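Local coordinates for endoglucanase E (Clostridium thermocellum, PDB 2WAO), which probably removes acetyl groups from plant cell-wall polysaccharides through its family 2 carbohydrate esterase domain, whose active site also binds cellulose-derived chains, at residues 179-184 against 237-242; 258-263 against 267-272. One frame throughout, in Å; residues are numbered along the deposited sequence. Where two conformers were deposited one is given.

Contact 1. Residues 179-184 against 237-242. With BGC (beta-D-glucopyranose), chain B; BGC (beta-D-glucopyranose), chain C.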
loop_
_atom_site.group_PDB
_atom_site.type_symbol
_atom_site.label_atom_id
_atom_site.label_comp_id
_atom_site.label_asym_id
_atom_site.label_seq_id
_atom_site.Cartn_x
_atom_site.Cartn_y
_atom_site.Cartn_z
ATOM N N GLY A 179 -4.486 -13.097 -5.240
ATOM C CA GLY A 179 -3.315 -13.835 -5.714
ATOM C C GLY A 179 -3.140 -13.649 -7.205
ATOM O O GLY A 179 -3.862 -12.855 -7.872
ATOM N N LEU A 180 -2.167 -14.387 -7.727
ATOM C CA LEU A 180 -1.881 -14.391 -9.120
ATOM C C LEU A 180 -2.760 -15.397 -9.871
ATOM O O LEU A 180 -3.145 -15.139 -11.047
ATOM C CB LEU A 180 -0.424 -14.789 -9.383
ATOM C CG LEU A 180 0.458 -13.582 -9.124
ATOM C CD1 LEU A 180 1.863 -13.953 -8.764
ATOM C CD2 LEU A 180 0.419 -12.649 -10.364
ATOM N N THR A 181 -3.000 -16.556 -9.249
ATOM C CA THR A 181 -3.853 -17.611 -9.922
ATOM C C THR A 181 -5.150 -17.911 -9.188
ATOM O O THR A 181 -6.060 -18.582 -9.755
ATOM C CB THR A 181 -3.091 -18.980 -10.078
ATOM O OG1 THR A 181 -2.963 -19.592 -8.797
ATOM C CG2 THR A 181 -1.718 -18.760 -10.691
ATOM N N MET A 182 -5.227 -17.479 -7.931
ATOM C CA MET A 182 -6.363 -17.767 -7.044
ATOM C C MET A 182 -6.356 -16.772 -5.903
ATOM O O MET A 182 -5.310 -16.213 -5.582
ATOM C CB MET A 182 -6.267 -19.207 -6.489
ATOM C CG MET A 182 -5.041 -19.398 -5.625
ATOM S SD MET A 182 -4.841 -21.080 -5.051
ATOM C CE MET A 182 -6.109 -21.041 -3.823
ATOM N N ASN A 183 -7.516 -16.567 -5.287
ATOM C CA ASN A 183 -7.624 -15.807 -4.064
ATOM C C ASN A 183 -7.597 -16.757 -2.871
ATOM O O ASN A 183 -7.681 -17.961 -3.049
ATOM C CB ASN A 183 -8.892 -14.957 -4.119
ATOM C CG ASN A 183 -8.813 -13.961 -5.261
ATOM O OD1 ASN A 183 -7.758 -13.346 -5.490
ATOM N ND2 ASN A 183 -9.851 -13.914 -6.067
ATOM N N TYR A 184 -7.454 -16.212 -1.680
ATOM C CA TYR A 184 -7.426 -17.013 -0.447
ATOM C C TYR A 184 -8.536 -18.084 -0.405
ATOM O O TYR A 184 -9.700 -17.770 -0.596
ATOM C CB TYR A 184 -7.535 -16.127 0.805
ATOM C CG TYR A 184 -7.469 -17.027 2.017
ATOM C CD1 TYR A 184 -6.268 -17.639 2.382
ATOM C CD2 TYR A 184 -8.633 -17.354 2.720
ATOM C CE1 TYR A 184 -6.229 -18.537 3.451
ATOM C CE2 TYR A 184 -8.596 -18.247 3.801
ATOM C CZ TYR A 184 -7.389 -18.810 4.150
ATOM O OH TYR A 184 -7.360 -19.676 5.211
ATOM N N VAL A 237 3.879 -19.451 -12.596
ATOM C CA VAL A 237 5.030 -18.848 -13.204
ATOM C C VAL A 237 4.595 -17.975 -14.382
ATOM O O VAL A 237 5.048 -16.845 -14.523
ATOM C CB VAL A 237 6.066 -19.908 -13.606
ATOM C CG1 VAL A 237 7.167 -19.272 -14.527
ATOM C CG2 VAL A 237 6.722 -20.490 -12.302
ATOM N N THR A 238 3.695 -18.492 -15.214
ATOM C CA THR A 238 3.198 -17.672 -16.352
ATOM C C THR A 238 2.470 -16.390 -15.882
ATOM O O THR A 238 2.651 -15.339 -16.462
ATOM C CB THR A 238 2.339 -18.548 -17.312
ATOM O OG1 THR A 238 3.174 -19.585 -17.859
ATOM C CG2 THR A 238 1.774 -17.716 -18.466
ATOM N N ALA A 239 1.666 -16.510 -14.828
ATOM C CA ALA A 239 0.886 -15.412 -14.258
ATOM C C ALA A 239 1.856 -14.354 -13.713
ATOM O O ALA A 239 1.647 -13.157 -13.897
ATOM C CB ALA A 239 -0.081 -15.926 -13.142
ATOM N N TYR A 240 2.911 -14.817 -13.018
ATOM C CA TYR A 240 3.875 -13.896 -12.435
ATOM C C TYR A 240 4.623 -13.158 -13.550
ATOM O O TYR A 240 4.736 -11.938 -13.516
ATOM C CB TYR A 240 4.833 -14.644 -11.464
ATOM C CG TYR A 240 5.389 -13.743 -10.350
ATOM C CD1 TYR A 240 5.221 -14.075 -9.008
ATOM C CD2 TYR A 240 6.090 -12.557 -10.643
ATOM C CE1 TYR A 240 5.699 -13.279 -7.983
ATOM C CE2 TYR A 240 6.562 -11.722 -9.597
ATOM C CZ TYR A 240 6.358 -12.086 -8.290
ATOM O OH TYR A 240 6.849 -11.272 -7.278
ATOM N N LYS A 241 5.094 -13.902 -14.559
ATOM C CA LYS A 241 5.717 -13.307 -15.743
ATOM C C LYS A 241 4.796 -12.295 -16.452
ATOM O O LYS A 241 5.272 -11.245 -16.845
ATOM C CB LYS A 241 6.208 -14.384 -16.722
ATOM C CG LYS A 241 7.377 -15.164 -16.150
ATOM C CD LYS A 241 7.807 -16.285 -17.070
ATOM C CE LYS A 241 9.134 -16.915 -16.604
ATOM N NZ LYS A 241 9.615 -18.029 -17.516
ATOM N N ASN A 242 3.517 -12.609 -16.577
ATOM C CA ASN A 242 2.532 -11.698 -17.184
ATOM C C ASN A 242 2.514 -10.361 -16.453
ATOM O O ASN A 242 2.489 -9.285 -17.068
ATOM C CB ASN A 242 1.130 -12.306 -17.074
ATOM C CG ASN A 242 0.843 -13.344 -18.134
ATOM O OD1 ASN A 242 1.508 -13.417 -19.172
ATOM N ND2 ASN A 242 -0.187 -14.147 -17.885
HETATM C C2 BGC B . -8.232 -15.254 6.974
HETATM C C3 BGC B . -9.194 -14.846 5.868
HETATM C C4 BGC B . -8.529 -13.799 4.966
HETATM C C5 BGC B . -7.190 -14.368 4.445
HETATM C C6 BGC B . -6.439 -13.461 3.450
HETATM C C1 BGC B . -6.910 -15.714 6.367
HETATM O O2 BGC B . -8.846 -16.261 7.786
HETATM O O3 BGC B . -10.388 -14.303 6.447
HETATM O O4 BGC B . -9.403 -13.739 3.953
HETATM O O5 BGC B . -6.364 -14.684 5.565
HETATM O O6 BGC B . -6.142 -12.231 4.087
HETATM C C2 BGC C . -2.782 -17.716 6.440
HETATM C C3 BGC C . -3.801 -16.579 6.473
HETATM C C4 BGC C . -5.099 -17.036 7.118
HETATM C C5 BGC C . -4.834 -17.663 8.492
HETATM C C6 BGC C . -6.136 -18.321 8.958
HETATM C C1 BGC C . -2.607 -18.305 7.853
HETATM O O2 BGC C . -1.526 -17.255 5.951
HETATM O O3 BGC C . -4.037 -16.124 5.160
HETATM O O4 BGC C . -5.965 -16.050 7.375
HETATM O O5 BGC C . -3.832 -18.686 8.452
HETATM O O6 BGC C . -5.791 -18.898 10.172
#
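L180 meets helix 233-250 through CB and both methyls, CD1 against Y240 and the other two against A239. Its CD1 presses against the ring of Y240, 3.4 Å from Y240 CD1, and comes at the ring obliquely. The other methyl, CD2, turns to the helix backbone and lies 3.8 Å from A239 O. L180 CB sits 3.9 Å from A239 CB, where the two chains come closest, CA to CA 5.9 Å. CG of L180 stands anti to its own carbonyl carbon (chi1 -79°), which leaves CD1 by the tyrosine and CD2 by A239 O. T181 adds CG2 at the margin, 4.1 Å from A239 CB.

Polar bonds further out help hold the loop. D225 takes the backbone N of L180 on OD2 and that of T181 on OD1, holding the turn that presents the leucine. Across the turn, N183 OD1 receives G179 N at 3.3 Å, in the carbonyl plane though bent, with an N-H...O angle of 139°. Y184 follows at the far end of the segment and belongs to the glycan pocket. One face of its ring lies against the chain B glucose, with Y184 CG 3.6 Å from C5 of that sugar, and its CE1 is 3.7 Å from O3 of the chain C glucose.

The side-chain contacts across the interface are thus apolar, apart from a methyl resting on a backbone carbonyl, while hydrogen bonds, those to the carboxylate of D225 among them, help hold the loop's conformation; the same short segment carries a leucine anchor near one end and a sugar-binding aromatic at the other.

Contact 2. Residues 258-263 against 267-272. With BGC (beta-D-glucopyranose), chain D.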
loop_
_atom_site.group_PDB
_atom_site.type_symbol
_atom_site.label_atom_id
_atom_site.label_comp_id
_atom_site.label_asym_id
_atom_site.label_seq_id
_atom_site.Cartn_x
_atom_site.Cartn_y
_atom_site.Cartn_z
ATOM N N CYS A 258 10.906 -8.571 -6.661
ATOM C CA CYS A 258 9.932 -9.680 -6.487
ATOM C C CYS A 258 10.158 -10.366 -5.139
ATOM O O CYS A 258 11.269 -10.880 -4.874
ATOM C CB CYS A 258 10.105 -10.699 -7.617
ATOM S SG CYS A 258 9.784 -9.977 -9.225
ATOM N N CYS A 259 9.151 -10.363 -4.272
ATOM C CA CYS A 259 9.416 -10.663 -2.838
ATOM C C CYS A 259 8.607 -11.843 -2.356
ATOM O O CYS A 259 7.452 -11.995 -2.749
ATOM C CB CYS A 259 9.074 -9.457 -1.942
ATOM S SG CYS A 259 9.889 -7.926 -2.384
ATOM N N VAL A 260 9.215 -12.680 -1.517
ATOM C CA VAL A 260 8.494 -13.791 -0.904
ATOM C C VAL A 260 8.635 -13.673 0.628
ATOM O O VAL A 260 9.715 -13.449 1.119
ATOM C CB VAL A 260 9.080 -15.143 -1.425
ATOM C CG1 VAL A 260 8.516 -16.287 -0.667
ATOM C CG2 VAL A 260 8.730 -15.319 -2.935
ATOM N N GLY A 261 7.538 -13.833 1.359
ATOM C CA GLY A 261 7.563 -13.922 2.825
ATOM C C GLY A 261 6.775 -12.740 3.357
ATOM O O GLY A 261 6.477 -11.821 2.607
ATOM N N PRO A 262 6.509 -12.716 4.678
ATOM C CA PRO A 262 6.967 -13.693 5.676
ATOM C C PRO A 262 5.875 -14.688 6.193
ATOM O O PRO A 262 6.097 -15.336 7.222
ATOM C CB PRO A 262 7.329 -12.750 6.826
ATOM C CG PRO A 262 6.158 -11.784 6.780
ATOM C CD PRO A 262 5.844 -11.564 5.318
ATOM N N MET A 263 4.728 -14.781 5.531
ATOM C CA MET A 263 3.621 -15.622 6.003
ATOM C C MET A 263 3.619 -17.084 5.533
ATOM O O MET A 263 3.069 -17.931 6.211
ATOM C CB MET A 263 2.260 -14.983 5.693
ATOM C CG MET A 263 2.055 -13.685 6.452
ATOM S SD MET A 263 0.393 -13.067 6.122
ATOM C CE MET A 263 -0.618 -14.314 6.965
ATOM N N THR A 267 6.078 -26.595 2.858
ATOM C CA THR A 267 6.145 -26.825 1.421
ATOM C C THR A 267 5.650 -25.647 0.563
ATOM O O THR A 267 6.231 -25.380 -0.466
ATOM C CB THR A 267 5.485 -28.163 1.024
ATOM O OG1 THR A 267 6.151 -29.194 1.763
ATOM C CG2 THR A 267 5.677 -28.475 -0.490
ATOM N N GLY A 268 4.604 -24.953 1.002
ATOM C CA GLY A 268 4.084 -23.805 0.272
ATOM C C GLY A 268 5.149 -22.727 0.127
ATOM O O GLY A 268 5.291 -22.145 -0.957
ATOM N N LEU A 269 5.905 -22.485 1.196
ATOM C CA LEU A 269 7.015 -21.556 1.119
ATOM C C LEU A 269 8.106 -22.058 0.204
ATOM O O LEU A 269 8.608 -21.273 -0.598
ATOM C CB LEU A 269 7.596 -21.252 2.517
ATOM C CG LEU A 269 8.890 -20.421 2.498
ATOM C CD1 LEU A 269 8.731 -19.064 1.840
ATOM C CD2 LEU A 269 9.371 -20.223 3.933
ATOM N N ASP A 270 8.506 -23.329 0.313
ATOM C CA ASP A 270 9.578 -23.805 -0.578
ATOM C C ASP A 270 9.160 -23.658 -2.072
ATOM O O ASP A 270 9.955 -23.251 -2.903
ATOM C CB ASP A 270 10.005 -25.254 -0.263
ATOM C CG ASP A 270 10.635 -25.388 1.105
ATOM O OD1 ASP A 270 11.163 -24.372 1.644
ATOM O OD2 ASP A 270 10.558 -26.526 1.686
ATOM N N LEU A 271 7.932 -24.048 -2.405
ATOM C CA LEU A 271 7.443 -23.992 -3.790
ATOM C C LEU A 271 7.361 -22.538 -4.244
ATOM O O LEU A 271 7.846 -22.209 -5.334
ATOM C CB LEU A 271 6.084 -24.689 -3.946
ATOM C CG LEU A 271 6.005 -26.223 -3.832
ATOM C CD1 LEU A 271 4.558 -26.679 -3.727
ATOM C CD2 LEU A 271 6.745 -26.841 -5.020
ATOM N N CYS A 272 6.768 -21.665 -3.427
ATOM C CA CYS A 272 6.706 -20.240 -3.795
ATOM C C CYS A 272 8.131 -19.657 -4.045
ATOM O O CYS A 272 8.380 -18.991 -5.065
ATOM C CB CYS A 272 5.942 -19.421 -2.744
ATOM S SG CYS A 272 5.418 -17.825 -3.453
HETATM C C2 BGC D . -0.483 -21.489 10.470
HETATM C C3 BGC D . -1.330 -21.066 9.277
HETATM C C4 BGC D . -0.949 -19.660 8.791
HETATM C C5 BGC D . 0.567 -19.401 8.740
HETATM C C6 BGC D . 0.892 -17.925 8.543
HETATM C C1 BGC D . 0.977 -21.214 10.128
HETATM O O2 BGC D . -0.651 -22.860 10.658
HETATM O O3 BGC D . -2.683 -21.121 9.680
HETATM O O4 BGC D . -1.795 -19.456 7.769
HETATM O O5 BGC D . 1.167 -19.842 9.946
HETATM O O6 BGC D . 2.255 -17.597 8.841
#
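V260 faces helix 266-285 with its two methyls divided between two residues about one helical turn apart. CG1 goes to L269, with V260 CG1 3.7 Å from L269 CD1, and CG2 goes to C272, with V260 CG2 4.2 Å from C272 SG. Having CG1 anti to the backbone N (chi1 171°) spreads the fork in this way, one prong for each helix residue. V260 and L269 run at a slant to one another and touch through single methyls. The CB of L269 does not aim at the strand; the reach comes from further out, where CG anti to the backbone N (chi1 172°), with chi2 near 60°, brings CD1 to the valine. The CB of C272 does point toward the strand, and its sulfur makes a looser apolar contact. All three side chains are buried, and V276, the next turn of the helix, also packs on V260.

Past V260 the strand ends and the chain changes character. G261 has a positive phi, its carbonyl O is bonded by N220 ND2, and a cis peptide bond leads into P262. The CB of M263 points away from the helix, and its side chain touches T223 and H310. Its backbone O accepts a 2.8 Å hydrogen bond from O6 of the chain D glucose, so the end of this segment is part of the glycan pocket.

The layout is that of a beta-alpha-beta unit, strand 255-260, helix 266-285 and strand 291-295, in the parallel sheet of an SGNH (GDSL-like) hydrolase, with the ligand gathered at the loop beyond the strand's C-terminal end.

Overall arrangement
From the N terminus, the chain passes through the antiparallel sheets and then the parallel one, with which both contacts are associated. Contact 1 closes first: the loop after strand 168-174 is brought back against helix 233-250, with 52 residues between its segments, strand 216-220 among them. Helix 233-250 then leads into strand 255-260, where contact 2 opens and closes a tight loop of three residues onto helix 266-285. The two closures follow in series, neither nesting nor crossing. Their centres are about 13 Å apart, and they touch where Y240 OH lies 3.3 Å from C258 CB. Together they tie the loop after strand 168-174 to helix 233-250, and strand 255-260 to helix 266-285.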